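Local coordinates for protein geobacter metallireducens SMUG1 (Geobacter metallireducens, PDB 5H9I) that belongs to the SMUG1 proteins of the UDG-like superfamily, with an alpha/beta fold, and holds a xanthine molecule in a pocket, at residues 13-18 / 32-37; 45-50 / 84-89; 140-145 / 168-173; 27-32 / 95-100. One frame throughout, in Å; residues are numbered along the deposited sequence.

Contacts 1 and 3 form one buried neighbourhood: helix 7-19 (contact 1) and helix 160-181 (contact 3) both pack on Pro142, and the centres of the two contacts lie 9 Å apart. Contact 1 is apolar, without a hydrogen bond between its segments, whereas contact 3 adds a tyrosine-aspartate hydrogen bond and a cysteine over an aromatic ring. Contacts 3 and 4 reach the same antiparallel sheet through strands 144-146 and 29-31, and contacts 1 and 4 share Asn32, where strand gives way to helix. Contact 4, partly buried at the margin, ties a loop down by tyrosine and histidine polar groups. Contact 2 stands apart, combining an apolar core with an arginine among waters and glycerol.

Contact 1. Residues 13-18 / 32-37; sequences ALAADL and NPLLYA
Ala15 on helix 7-19 presses its methyl group toward the short helix 33-36 and its N-cap, from which three side chains gather round it. The nearest is Leu35, whose CD2 lies 4.0 Å from Ala15 CB. Leu34 CD1 reaches the same CB at 4.3 Å, and Asn32 ND2 approaches it at 4.2 Å. A small residue suits this position: it lets the two backbones come within 6.6 Å, measured from Ala15 CA to Leu34 CA, and leaves room for branched leucines opposite. On the inner side, Leu14 CD2 meets Leu34 CD1 at 4.3 Å, so that Leu34 CD1 serves both Leu14 and Ala15. Leu14 also packs on Ala173 of helix 160-181 and on Pro142, which carries the apolar layer deeper into the fold.

The outer side is looser. Leu35 is exposed and reaches Ala15 because its CG lies beside the backbone N (chi1 -55°), while Ala16 points away from helix 33-36 and is exposed as well. Asn32 occupies the N-cap of helix 33-36; its OD1 accepts from Leu34 N at 3.0 Å, with the donor above the carbonyl plane, and its amide nitrogen is the end turned to Ala15. No hydrogen bond joins the two segments. Helix 7-19 and helix 33-36 are therefore held here by shape and the hydrophobic effect, while Asn32 OD1 caps its own helix.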
loop_
_atom_site.group_PDB
_atom_site.type_symbol
_atom_site.label_atom_id
_atom_site.label_comp_id
_atom_site.label_asym_id
_atom_site.label_seq_id
_atom_site.Cartn_x
_atom_site.Cartn_y
_atom_site.Cartn_z
ATOM N N ALA A 13 13.216 -7.218 4.006
ATOM C CA ALA A 13 14.415 -6.618 3.318
ATOM C C ALA A 13 14.143 -5.138 3.144
ATOM O O ALA A 13 15.001 -4.284 3.372
ATOM C CB ALA A 13 14.668 -7.246 2.035
ATOM N N LEU A 14 12.947 -4.773 2.677
ATOM C CA LEU A 14 12.571 -3.373 2.594
ATOM C C LEU A 14 12.711 -2.641 3.941
ATOM O O LEU A 14 13.192 -1.565 4.031
ATOM C CB LEU A 14 11.192 -3.227 1.983
ATOM C CG LEU A 14 10.611 -1.799 1.881
ATOM C CD1 LEU A 14 11.554 -0.879 1.062
ATOM C CD2 LEU A 14 9.188 -1.858 1.275
ATOM N N ALA A 15 12.152 -3.207 5.010
ATOM C CA ALA A 15 12.260 -2.555 6.353
ATOM C C ALA A 15 13.716 -2.320 6.765
ATOM O O ALA A 15 14.029 -1.243 7.237
ATOM C CB ALA A 15 11.534 -3.419 7.422
ATOM N N ALA A 16 14.546 -3.250 6.459
ATOM C CA ALA A 16 16.006 -3.113 6.737
ATOM C C ALA A 16 16.627 -1.975 5.930
ATOM O O ALA A 16 17.501 -1.158 6.418
ATOM C CB ALA A 16 16.741 -4.373 6.446
ATOM N N ASP A 17 16.300 -1.921 4.657
ATOM C CA ASP A 17 16.785 -0.872 3.809
ATOM C C ASP A 17 16.304 0.471 4.324
ATOM O O ASP A 17 17.062 1.459 4.346
ATOM C CB ASP A 17 16.314 -1.068 2.374
ATOM C CG ASP A 17 17.013 -2.129 1.685
ATOM O OD1 ASP A 17 18.137 -2.415 2.147
ATOM O OD2 ASP A 17 16.594 -2.655 0.634
ATOM N N LEU A 18 15.028 0.582 4.730
ATOM C CA LEU A 18 14.459 1.794 5.265
ATOM C C LEU A 18 15.095 2.287 6.589
ATOM O O LEU A 18 15.156 3.497 6.816
ATOM C CB LEU A 18 12.924 1.701 5.364
ATOM C CG LEU A 18 12.273 1.484 3.948
ATOM C CD1 LEU A 18 10.792 1.217 4.144
ATOM C CD2 LEU A 18 12.459 2.591 2.987
ATOM N N ASN A 32 6.705 3.181 10.659
ATOM C CA ASN A 32 6.933 1.979 9.824
ATOM C C ASN A 32 6.095 0.780 10.313
ATOM O O ASN A 32 6.485 -0.010 11.182
ATOM C CB ASN A 32 8.380 1.622 9.794
ATOM C CG ASN A 32 8.669 0.547 8.799
ATOM O OD1 ASN A 32 7.733 0.022 8.171
ATOM N ND2 ASN A 32 9.972 0.351 8.561
ATOM N N PRO A 33 4.864 0.642 9.766
ATOM C CA PRO A 33 3.930 -0.401 10.155
ATOM C C PRO A 33 4.529 -1.812 9.863
ATOM O O PRO A 33 4.011 -2.790 10.411
ATOM C CB PRO A 33 2.631 -0.104 9.409
ATOM C CG PRO A 33 3.004 0.974 8.547
ATOM C CD PRO A 33 4.251 1.633 8.853
ATOM N N LEU A 34 5.550 -1.891 9.006
ATOM C CA LEU A 34 6.185 -3.190 8.783
ATOM C C LEU A 34 6.804 -3.668 10.023
ATOM O O LEU A 34 6.995 -4.897 10.195
ATOM C CB LEU A 34 7.250 -3.130 7.671
ATOM C CG LEU A 34 6.834 -2.633 6.344
ATOM C CD1 LEU A 34 7.906 -2.738 5.267
ATOM C CD2 LEU A 34 5.548 -3.324 5.839
ATOM N N LEU A 35 7.127 -2.765 10.945
ATOM C CA LEU A 35 7.725 -3.125 12.224
ATOM C C LEU A 35 6.721 -3.212 13.345
ATOM O O LEU A 35 6.737 -4.165 14.121
ATOM C CB LEU A 35 8.827 -2.130 12.548
ATOM C CG LEU A 35 9.917 -1.913 11.545
ATOM C CD1 LEU A 35 10.960 -0.863 11.980
ATOM C CD2 LEU A 35 10.631 -3.197 11.305
ATOM N N TYR A 36 5.838 -2.244 13.479
ATOM C CA TYR A 36 4.909 -2.241 14.591
ATOM C C TYR A 36 3.583 -2.963 14.390
ATOM O O TYR A 36 2.888 -3.214 15.299
ATOM C CB TYR A 36 4.690 -0.799 15.103
ATOM C CG TYR A 36 3.961 0.144 14.196
ATOM C CD1 TYR A 36 2.607 0.048 14.046
ATOM C CD2 TYR A 36 4.610 1.144 13.554
ATOM C CE1 TYR A 36 1.931 0.920 13.253
ATOM C CE2 TYR A 36 3.936 2.036 12.772
ATOM C CZ TYR A 36 2.600 1.907 12.607
ATOM O OH TYR A 36 1.937 2.788 11.849
ATOM N N ALA A 37 3.302 -3.308 13.142
ATOM C CA ALA A 37 2.105 -4.074 12.809
ATOM C C ALA A 37 2.500 -5.271 11.954
ATOM O O ALA A 37 1.863 -5.603 11.019
ATOM C CB ALA A 37 1.091 -3.217 12.074
#

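Contact 2. Residues 45-50 / 84-89; sequences LSRFGS and LGINGT. With GOL (glycerol), chain D; BME (beta-mercaptoethanol), chain F.
Arg47 and Phe48 both place CG anti to the carbonyl carbon (chi1 -65° and -58°), and this swings the groups beyond CB, both already aimed at segment 84-89, onto it. The Phe48 ring takes Leu84 CD2 over one face, 4.2 Å from its centroid and 21° off the normal, a CH-pi contact. Arg47 CB lies over the opposite face, so the flat ring is sandwiched between aliphatic groups. At the rim, Ile86 CD1 approaches Phe48 CE2 to 4.0 Å, and Leu84 O lies in the ring plane, 3.5 Å from Phe48 CZ, where the slightly positive C-H edge suits an oxygen. Such packing fits the place where helix 77-84 ends and the chain turns along helix 38-48 of this alpha/beta fold: Gly85, with positive phi, leaves the helix, and Ile86 goes on to pack on Pro40, Ala43 and Tyr44. Phe132 of helix 128-132 adds a further ring beside Phe48.

Arg47 is exposed, and its chain, extended from CG to NE, carries the guanidinium past Ile86 in the opposite direction. There Arg47 NH1 donates at 3.0 Å to water 1, which in turn donates to Leu84 O, and to water 2, which likewise serves Gly85 O. Arg47 NH2 gives a hydrogen bond to glycerol O2 at 2.9 Å. The glycerol is probably from the crystallisation liquor; its O1 also accepts a hydrogen bond from Asn87 N (2.8 Å).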
loop_
_atom_site.group_PDB
_atom_site.type_symbol
_atom_site.label_atom_id
_atom_site.label_comp_id
_atom_site.label_asym_id
_atom_site.label_seq_id
_atom_site.Cartn_x
_atom_site.Cartn_y
_atom_site.Cartn_z
ATOM N N LEU A 45 0.123 -10.805 3.877
ATOM C CA LEU A 45 1.010 -11.310 2.863
ATOM C C LEU A 45 0.874 -12.815 2.686
ATOM O O LEU A 45 0.815 -13.323 1.566
ATOM C CB LEU A 45 2.456 -11.026 3.152
ATOM C CG LEU A 45 2.810 -9.551 3.334
ATOM C CD1 LEU A 45 4.346 -9.513 3.693
ATOM C CD2 LEU A 45 2.481 -8.678 2.180
ATOM N N SER A 46 0.753 -13.540 3.791
ATOM C CA SER A 46 0.827 -14.989 3.738
ATOM C C SER A 46 -0.500 -15.588 3.343
ATOM O O SER A 46 -0.538 -16.574 2.574
ATOM C CB SER A 46 1.156 -15.504 5.101
ATOM O OG SER A 46 2.420 -14.995 5.594
ATOM N N ARG A 47 -1.596 -15.028 3.773
ATOM C CA ARG A 47 -2.922 -15.558 3.483
ATOM C C ARG A 47 -3.407 -15.227 2.088
ATOM O O ARG A 47 -4.188 -15.988 1.495
ATOM C CB ARG A 47 -3.948 -15.046 4.508
ATOM C CG ARG A 47 -3.686 -15.545 5.907
ATOM C CD ARG A 47 -4.636 -14.978 6.938
ATOM N NE ARG A 47 -4.024 -15.171 8.254
ATOM C CZ ARG A 47 -4.621 -14.863 9.401
ATOM N NH1 ARG A 47 -5.841 -14.435 9.451
ATOM N NH2 ARG A 47 -3.871 -14.977 10.491
ATOM N N PHE A 48 -2.979 -14.044 1.580
ATOM C CA PHE A 48 -3.555 -13.494 0.331
ATOM C C PHE A 48 -2.519 -13.211 -0.702
ATOM O O PHE A 48 -2.948 -12.984 -1.856
ATOM C CB PHE A 48 -4.336 -12.242 0.695
ATOM C CG PHE A 48 -5.432 -12.561 1.717
ATOM C CD1 PHE A 48 -6.449 -13.382 1.404
ATOM C CD2 PHE A 48 -5.470 -11.943 2.967
ATOM C CE1 PHE A 48 -7.464 -13.717 2.338
ATOM C CE2 PHE A 48 -6.411 -12.267 3.915
ATOM C CZ PHE A 48 -7.425 -13.125 3.589
ATOM N N GLY A 49 -1.246 -13.310 -0.430
ATOM C CA GLY A 49 -0.232 -12.912 -1.415
ATOM C C GLY A 49 0.479 -14.095 -1.998
ATOM O O GLY A 49 1.628 -13.865 -2.511
ATOM N N SER A 50 -0.087 -15.329 -2.048
ATOM C CA SER A 50 0.602 -16.389 -2.721
ATOM C C SER A 50 0.703 -16.128 -4.228
ATOM O O SER A 50 -0.252 -15.761 -4.893
ATOM C CB SER A 50 -0.200 -17.676 -2.524
ATOM O OG SER A 50 -0.116 -18.000 -1.219
ATOM N N LEU A 84 -11.366 -9.636 5.564
ATOM C CA LEU A 84 -10.127 -10.369 5.431
ATOM C C LEU A 84 -9.933 -11.316 6.606
ATOM O O LEU A 84 -9.125 -12.248 6.551
ATOM C CB LEU A 84 -8.922 -9.435 5.248
ATOM C CG LEU A 84 -8.904 -8.567 4.024
ATOM C CD1 LEU A 84 -7.709 -7.621 3.979
ATOM C CD2 LEU A 84 -8.986 -9.451 2.742
ATOM N N GLY A 85 -10.593 -11.040 7.715
ATOM C CA GLY A 85 -10.375 -11.844 8.910
ATOM C C GLY A 85 -9.114 -11.695 9.586
ATOM O O GLY A 85 -8.618 -12.659 10.244
ATOM N N ILE A 86 -8.544 -10.512 9.558
ATOM C CA ILE A 86 -7.292 -10.210 10.205
ATOM C C ILE A 86 -7.498 -9.226 11.346
ATOM O O ILE A 86 -8.123 -8.227 11.159
ATOM C CB ILE A 86 -6.303 -9.642 9.167
ATOM C CG1 ILE A 86 -5.883 -10.755 8.201
ATOM C CG2 ILE A 86 -5.039 -9.094 9.850
ATOM C CD1 ILE A 86 -5.001 -10.234 7.075
ATOM N N ASN A 87 -7.026 -9.547 12.536
ATOM C CA ASN A 87 -7.092 -8.656 13.691
ATOM C C ASN A 87 -6.063 -9.147 14.649
ATOM O O ASN A 87 -6.207 -10.229 15.172
ATOM C CB ASN A 87 -8.467 -8.814 14.369
ATOM C CG ASN A 87 -8.630 -7.924 15.598
ATOM O OD1 ASN A 87 -7.661 -7.516 16.167
ATOM N ND2 ASN A 87 -9.836 -7.586 15.923
ATOM N N GLY A 88 -5.024 -8.359 14.846
ATOM C CA GLY A 88 -3.843 -8.803 15.566
ATOM C C GLY A 88 -3.158 -7.695 16.350
ATOM O O GLY A 88 -3.712 -6.620 16.485
ATOM N N THR A 89 -1.987 -8.022 16.786
ATOM C CA THR A 89 -1.105 -7.148 17.654
ATOM C C THR A 89 -0.502 -6.047 16.866
ATOM O O THR A 89 0.187 -6.262 15.902
ATOM C CB THR A 89 -0.030 -7.951 18.358
ATOM O OG1 THR A 89 -0.720 -8.905 19.177
ATOM C CG2 THR A 89 0.901 -7.073 19.245
HETATM C C1 GOL D . -4.347 -11.771 12.397
HETATM O O1 GOL D . -5.722 -12.061 12.603
HETATM C C2 GOL D . -3.528 -12.573 13.425
HETATM O O2 GOL D . -3.821 -13.992 13.209
HETATM C C3 GOL D . -2.020 -12.288 13.261
HETATM O O3 GOL D . -1.759 -10.836 13.516
HETATM C C1 BME F . -4.972 -3.559 18.689
HETATM C C2 BME F . -3.838 -3.408 19.680
HETATM O O1 BME F . -4.436 -3.978 17.460
HETATM S S2 BME F . -2.703 -4.695 19.626
HETATM O O HOH W 1 -8.203 -14.900 7.647
HETATM O O HOH W 2 -6.898 -14.313 12.141
#

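Contact 3. Residues 140-145 / 168-173; sequences YCPLLF and AACDLA
Tyr140 and Cys170 meet with the cysteine over one face of the ring: Cys170 CB stands 3.6 Å from the ring centroid in a CH-pi contact, and Cys170 SG lies farther above the same face, at 4.6 Å, a sulfur-aromatic contact. A small, polarisable cysteine fits where a helix comes so close to a ring. Its SG also touches Cys141 CA at 3.8 Å. At the ring's edge the hydroxyl Tyr140 OH donates to Asp171 OD1 over 2.6 Å, meeting the carboxylate from 43° out of its plane; the ring gets there because CG lies anti to the backbone N (chi1 177°). One water links the backbones, donating to both Tyr140 O and Cys170 O.

Tyr140 directly follows strand 135-139, an outer strand of the four-stranded parallel sheet in this alpha/beta fold, and helix 160-181 packs against the chain as it leaves that sheet. The preceding residue, Asn139, lines the xanthine pocket; the Tyr140 side chain is about 8 Å from the xanthine. Farther out, Arg196 forms a salt bridge with Asp171 OD1 and a hydrogen bond from its NE to Tyr140 OH, which probably favours a charged carboxylate and fixes the hydroxyl's rotation.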
loop_
_atom_site.group_PDB
_atom_site.type_symbol
_atom_site.label_atom_id
_atom_site.label_comp_id
_atom_site.label_asym_id
_atom_site.label_seq_id
_atom_site.Cartn_x
_atom_site.Cartn_y
_atom_site.Cartn_z
ATOM N N TYR A 140 3.731 1.089 -2.528
ATOM C CA TYR A 140 5.083 1.375 -2.953
ATOM C C TYR A 140 5.966 1.715 -1.761
ATOM O O TYR A 140 7.076 1.208 -1.677
ATOM C CB TYR A 140 4.996 2.561 -3.889
ATOM C CG TYR A 140 6.357 3.063 -4.381
ATOM C CD1 TYR A 140 7.090 2.316 -5.222
ATOM C CD2 TYR A 140 6.909 4.226 -3.840
ATOM C CE1 TYR A 140 8.366 2.735 -5.625
ATOM C CE2 TYR A 140 8.127 4.649 -4.216
ATOM C CZ TYR A 140 8.813 3.943 -5.132
ATOM O OH TYR A 140 10.073 4.383 -5.501
ATOM N N CYS A 141 5.447 2.579 -0.872
ATOM C CA CYS A 141 6.214 3.043 0.306
ATOM C C CYS A 141 5.434 2.694 1.530
ATOM O O CYS A 141 4.301 3.031 1.636
ATOM C CB CYS A 141 6.444 4.546 0.141
ATOM S SG CYS A 141 7.239 5.294 1.599
ATOM N N PRO A 142 6.038 1.944 2.433
ATOM C CA PRO A 142 5.297 1.561 3.639
ATOM C C PRO A 142 5.348 2.569 4.783
ATOM O O PRO A 142 4.663 2.346 5.786
ATOM C CB PRO A 142 6.001 0.310 4.052
ATOM C CG PRO A 142 7.410 0.562 3.702
ATOM C CD PRO A 142 7.341 1.226 2.335
ATOM N N LEU A 143 6.105 3.631 4.632
ATOM C CA LEU A 143 6.299 4.606 5.731
ATOM C C LEU A 143 5.290 5.692 5.674
ATOM O O LEU A 143 4.916 6.137 4.556
ATOM C CB LEU A 143 7.662 5.184 5.515
ATOM C CG LEU A 143 8.847 4.277 5.608
ATOM C CD1 LEU A 143 10.133 5.067 5.330
ATOM C CD2 LEU A 143 8.918 3.459 6.867
ATOM N N LEU A 144 4.897 6.219 6.845
ATOM C CA LEU A 144 4.090 7.436 6.975
ATOM C C LEU A 144 5.020 8.564 7.555
ATOM O O LEU A 144 5.780 8.252 8.430
ATOM C CB LEU A 144 2.959 7.183 7.927
ATOM C CG LEU A 144 1.945 8.271 8.085
ATOM C CD1 LEU A 144 0.849 8.144 7.054
ATOM C CD2 LEU A 144 1.304 8.337 9.444
ATOM N N PHE A 145 5.023 9.734 6.922
ATOM C CA PHE A 145 5.866 10.848 7.277
ATOM C C PHE A 145 4.984 11.956 7.861
ATOM O O PHE A 145 3.975 12.363 7.248
ATOM C CB PHE A 145 6.609 11.327 6.016
ATOM C CG PHE A 145 7.438 10.296 5.374
ATOM C CD1 PHE A 145 8.725 10.040 5.794
ATOM C CD2 PHE A 145 6.947 9.660 4.259
ATOM C CE1 PHE A 145 9.511 9.094 5.162
ATOM C CE2 PHE A 145 7.723 8.678 3.630
ATOM C CZ PHE A 145 8.981 8.440 4.059
ATOM N N ALA A 168 14.969 4.429 -4.117
ATOM C CA ALA A 168 15.802 3.312 -4.502
ATOM C C ALA A 168 15.401 2.031 -3.767
ATOM O O ALA A 168 15.289 0.988 -4.443
ATOM C CB ALA A 168 17.263 3.536 -4.210
ATOM N N ALA A 169 15.138 2.149 -2.471
ATOM C CA ALA A 169 14.765 0.995 -1.651
ATOM C C ALA A 169 13.322 0.451 -2.098
ATOM O O ALA A 169 13.144 -0.745 -2.247
ATOM C CB ALA A 169 14.750 1.330 -0.198
ATOM N N CYS A 170 12.386 1.403 -2.241
ATOM C CA CYS A 170 11.034 1.051 -2.663
ATOM C C CYS A 170 10.966 0.478 -4.053
ATOM O O CYS A 170 10.247 -0.506 -4.362
ATOM C CB CYS A 170 10.103 2.247 -2.485
ATOM S SG CYS A 170 9.887 2.754 -0.758
ATOM N N ASP A 171 11.789 1.026 -4.980
ATOM C CA ASP A 171 11.843 0.437 -6.345
ATOM C C ASP A 171 12.343 -1.027 -6.359
ATOM O O ASP A 171 11.825 -1.858 -7.080
ATOM C CB ASP A 171 12.832 1.280 -7.236
ATOM C CG ASP A 171 12.329 2.640 -7.655
ATOM O OD1 ASP A 171 11.172 3.041 -7.388
ATOM O OD2 ASP A 171 13.241 3.425 -8.190
ATOM N N LEU A 172 13.378 -1.248 -5.533
ATOM C CA LEU A 172 13.917 -2.591 -5.443
ATOM C C LEU A 172 12.840 -3.610 -4.885
ATOM O O LEU A 172 12.654 -4.683 -5.451
ATOM C CB LEU A 172 15.138 -2.629 -4.533
ATOM C CG LEU A 172 15.685 -4.015 -4.105
ATOM C CD1 LEU A 172 16.056 -4.815 -5.338
ATOM C CD2 LEU A 172 16.847 -3.792 -3.162
ATOM N N ALA A 173 12.111 -3.131 -3.860
ATOM C CA ALA A 173 11.078 -4.018 -3.274
ATOM C C ALA A 173 10.000 -4.276 -4.332
ATOM O O ALA A 173 9.427 -5.346 -4.404
ATOM C CB ALA A 173 10.491 -3.403 -2.019
HETATM O O HOH W 3 7.842 -1.083 -3.043
#

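Contact 4. Residues 27-32 / 95-100; sequences VAHVYN and GEHPKK
His29 begins the contact, just after Ala28, with which it forms a classic beta bulge opposite Leu146. With chi1 at -58°, its imidazole swings to the backbone N side and lies against segment 95-100. There His29 ND1 gives a weak, bent hydrogen bond to Gly95 O at 2.8 Å. His97 presents its edge to the face of the His29 ring, the two planes at 88° and the centroids 5.2 Å apart in an offset edge-to-face pair, and His97 CB sits over the centre of that face. His97 itself is steadied by Lys99 N, which donates to His97 ND1 within a type I turn running from His97 to Lys100, and by its NE2, hydrogen-bonded to Ala148 O.

Two residues on, Tyr31 uses its hydroxyl in both ways, which suits a group set in the bend of a loop. Tyr31 OH donates to Lys100 O at 2.6 Å and accepts from His97 N at 2.9 Å, the latter bond nearly straight at 160°. One phenol thus clamps both ends of the turn.

Strand 29-31 is an outer strand of the three-stranded antiparallel sheet, hydrogen-bonded to strand 144-146, and through it the loop between helices 77-84 and 112-125 is fastened to that sheet just ahead of helix 33-36.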
loop_
_atom_site.group_PDB
_atom_site.type_symbol
_atom_site.label_atom_id
_atom_site.label_comp_id
_atom_site.label_asym_id
_atom_site.label_seq_id
_atom_site.Cartn_x
_atom_site.Cartn_y
_atom_site.Cartn_z
ATOM N N VAL A 27 10.186 16.716 7.883
ATOM C CA VAL A 27 9.866 15.424 8.584
ATOM C C VAL A 27 10.338 15.456 10.018
ATOM O O VAL A 27 11.515 15.625 10.278
ATOM C CB VAL A 27 10.520 14.214 7.864
ATOM C CG1 VAL A 27 10.117 12.878 8.513
ATOM C CG2 VAL A 27 10.169 14.190 6.360
ATOM N N ALA A 28 9.409 15.275 10.955
ATOM C CA ALA A 28 9.739 15.050 12.346
ATOM C C ALA A 28 9.509 13.649 12.817
ATOM O O ALA A 28 10.085 13.245 13.815
ATOM C CB ALA A 28 8.974 15.995 13.244
ATOM N N HIS A 29 8.572 12.895 12.176
ATOM C CA HIS A 29 8.225 11.580 12.666
ATOM C C HIS A 29 8.083 10.657 11.422
ATOM O O HIS A 29 7.559 11.089 10.404
ATOM C CB HIS A 29 6.869 11.528 13.312
ATOM C CG HIS A 29 6.765 12.465 14.441
ATOM N ND1 HIS A 29 7.085 12.063 15.716
ATOM C CD2 HIS A 29 6.414 13.775 14.522
ATOM C CE1 HIS A 29 6.943 13.085 16.545
ATOM N NE2 HIS A 29 6.582 14.138 15.846
ATOM N N VAL A 30 8.530 9.444 11.606
ATOM C CA VAL A 30 8.419 8.420 10.556
ATOM C C VAL A 30 7.832 7.186 11.199
ATOM O O VAL A 30 8.410 6.644 12.131
ATOM C CB VAL A 30 9.781 8.117 9.922
ATOM C CG1 VAL A 30 9.684 7.017 8.865
ATOM C CG2 VAL A 30 10.383 9.351 9.283
ATOM N N TYR A 31 6.690 6.709 10.688
ATOM C CA TYR A 31 6.070 5.488 11.152
ATOM C C TYR A 31 6.324 4.335 10.162
ATOM O O TYR A 31 6.123 4.501 9.033
ATOM C CB TYR A 31 4.549 5.635 11.237
ATOM C CG TYR A 31 3.912 6.575 12.261
ATOM C CD1 TYR A 31 4.648 7.447 13.016
ATOM C CD2 TYR A 31 2.575 6.563 12.433
ATOM C CE1 TYR A 31 4.032 8.281 13.921
ATOM C CE2 TYR A 31 1.944 7.390 13.329
ATOM C CZ TYR A 31 2.687 8.236 14.077
ATOM O OH TYR A 31 2.063 9.051 14.962
ATOM N N ASN A 32 6.705 3.181 10.659
ATOM C CA ASN A 32 6.933 1.979 9.824
ATOM C C ASN A 32 6.095 0.780 10.313
ATOM O O ASN A 32 6.485 -0.010 11.182
ATOM C CB ASN A 32 8.380 1.622 9.794
ATOM C CG ASN A 32 8.669 0.547 8.799
ATOM O OD1 ASN A 32 7.733 0.022 8.171
ATOM N ND2 ASN A 32 9.972 0.351 8.561
ATOM N N GLY A 95 8.164 7.396 19.080
ATOM C CA GLY A 95 7.843 8.796 18.767
ATOM C C GLY A 95 6.498 9.092 18.156
ATOM O O GLY A 95 6.346 10.166 17.589
ATOM N N GLU A 96 5.522 8.170 18.308
ATOM C CA GLU A 96 4.157 8.376 17.876
ATOM C C GLU A 96 3.729 9.802 18.163
ATOM O O GLU A 96 3.979 10.277 19.264
ATOM C CB GLU A 96 3.288 7.428 18.698
ATOM C CG GLU A 96 1.826 7.498 18.427
ATOM C CD GLU A 96 1.030 6.776 19.440
ATOM O OE1 GLU A 96 1.086 7.206 20.669
ATOM O OE2 GLU A 96 0.279 5.831 19.169
ATOM N N HIS A 97 3.066 10.490 17.231
ATOM C CA HIS A 97 2.567 11.844 17.466
ATOM C C HIS A 97 1.185 11.801 18.034
ATOM O O HIS A 97 0.322 11.088 17.564
ATOM C CB HIS A 97 2.579 12.584 16.159
ATOM C CG HIS A 97 2.410 14.071 16.308
ATOM N ND1 HIS A 97 1.204 14.619 16.648
ATOM C CD2 HIS A 97 3.287 15.077 16.231
ATOM C CE1 HIS A 97 1.353 15.935 16.809
ATOM N NE2 HIS A 97 2.594 16.239 16.508
ATOM N N PRO A 98 0.857 12.659 19.047
ATOM C CA PRO A 98 -0.459 12.550 19.591
ATOM C C PRO A 98 -1.636 12.812 18.699
ATOM O O PRO A 98 -2.696 12.407 19.062
ATOM C CB PRO A 98 -0.505 13.651 20.740
ATOM C CG PRO A 98 0.797 14.273 20.692
ATOM C CD PRO A 98 1.741 13.635 19.732
ATOM N N LYS A 99 -1.423 13.486 17.564
ATOM C CA LYS A 99 -2.505 13.759 16.631
ATOM C C LYS A 99 -2.690 12.572 15.652
ATOM O O LYS A 99 -3.648 12.558 14.943
ATOM C CB LYS A 99 -2.192 14.976 15.816
ATOM C CG LYS A 99 -2.416 16.267 16.567
ATOM C CD LYS A 99 -1.955 17.376 15.666
ATOM C CE LYS A 99 -1.952 18.688 16.438
ATOM N NZ LYS A 99 -1.571 19.694 15.450
ATOM N N LYS A 100 -1.882 11.588 15.812
ATOM C CA LYS A 100 -1.799 10.421 14.819
ATOM C C LYS A 100 -1.493 9.170 15.586
ATOM O O LYS A 100 -0.500 8.489 15.322
ATOM C CB LYS A 100 -0.823 10.739 13.748
ATOM C CG LYS A 100 -1.147 11.931 12.896
ATOM C CD LYS A 100 -2.359 11.713 12.020
ATOM C CE LYS A 100 -2.754 12.878 11.123
ATOM N NZ LYS A 100 -1.747 13.173 10.113
#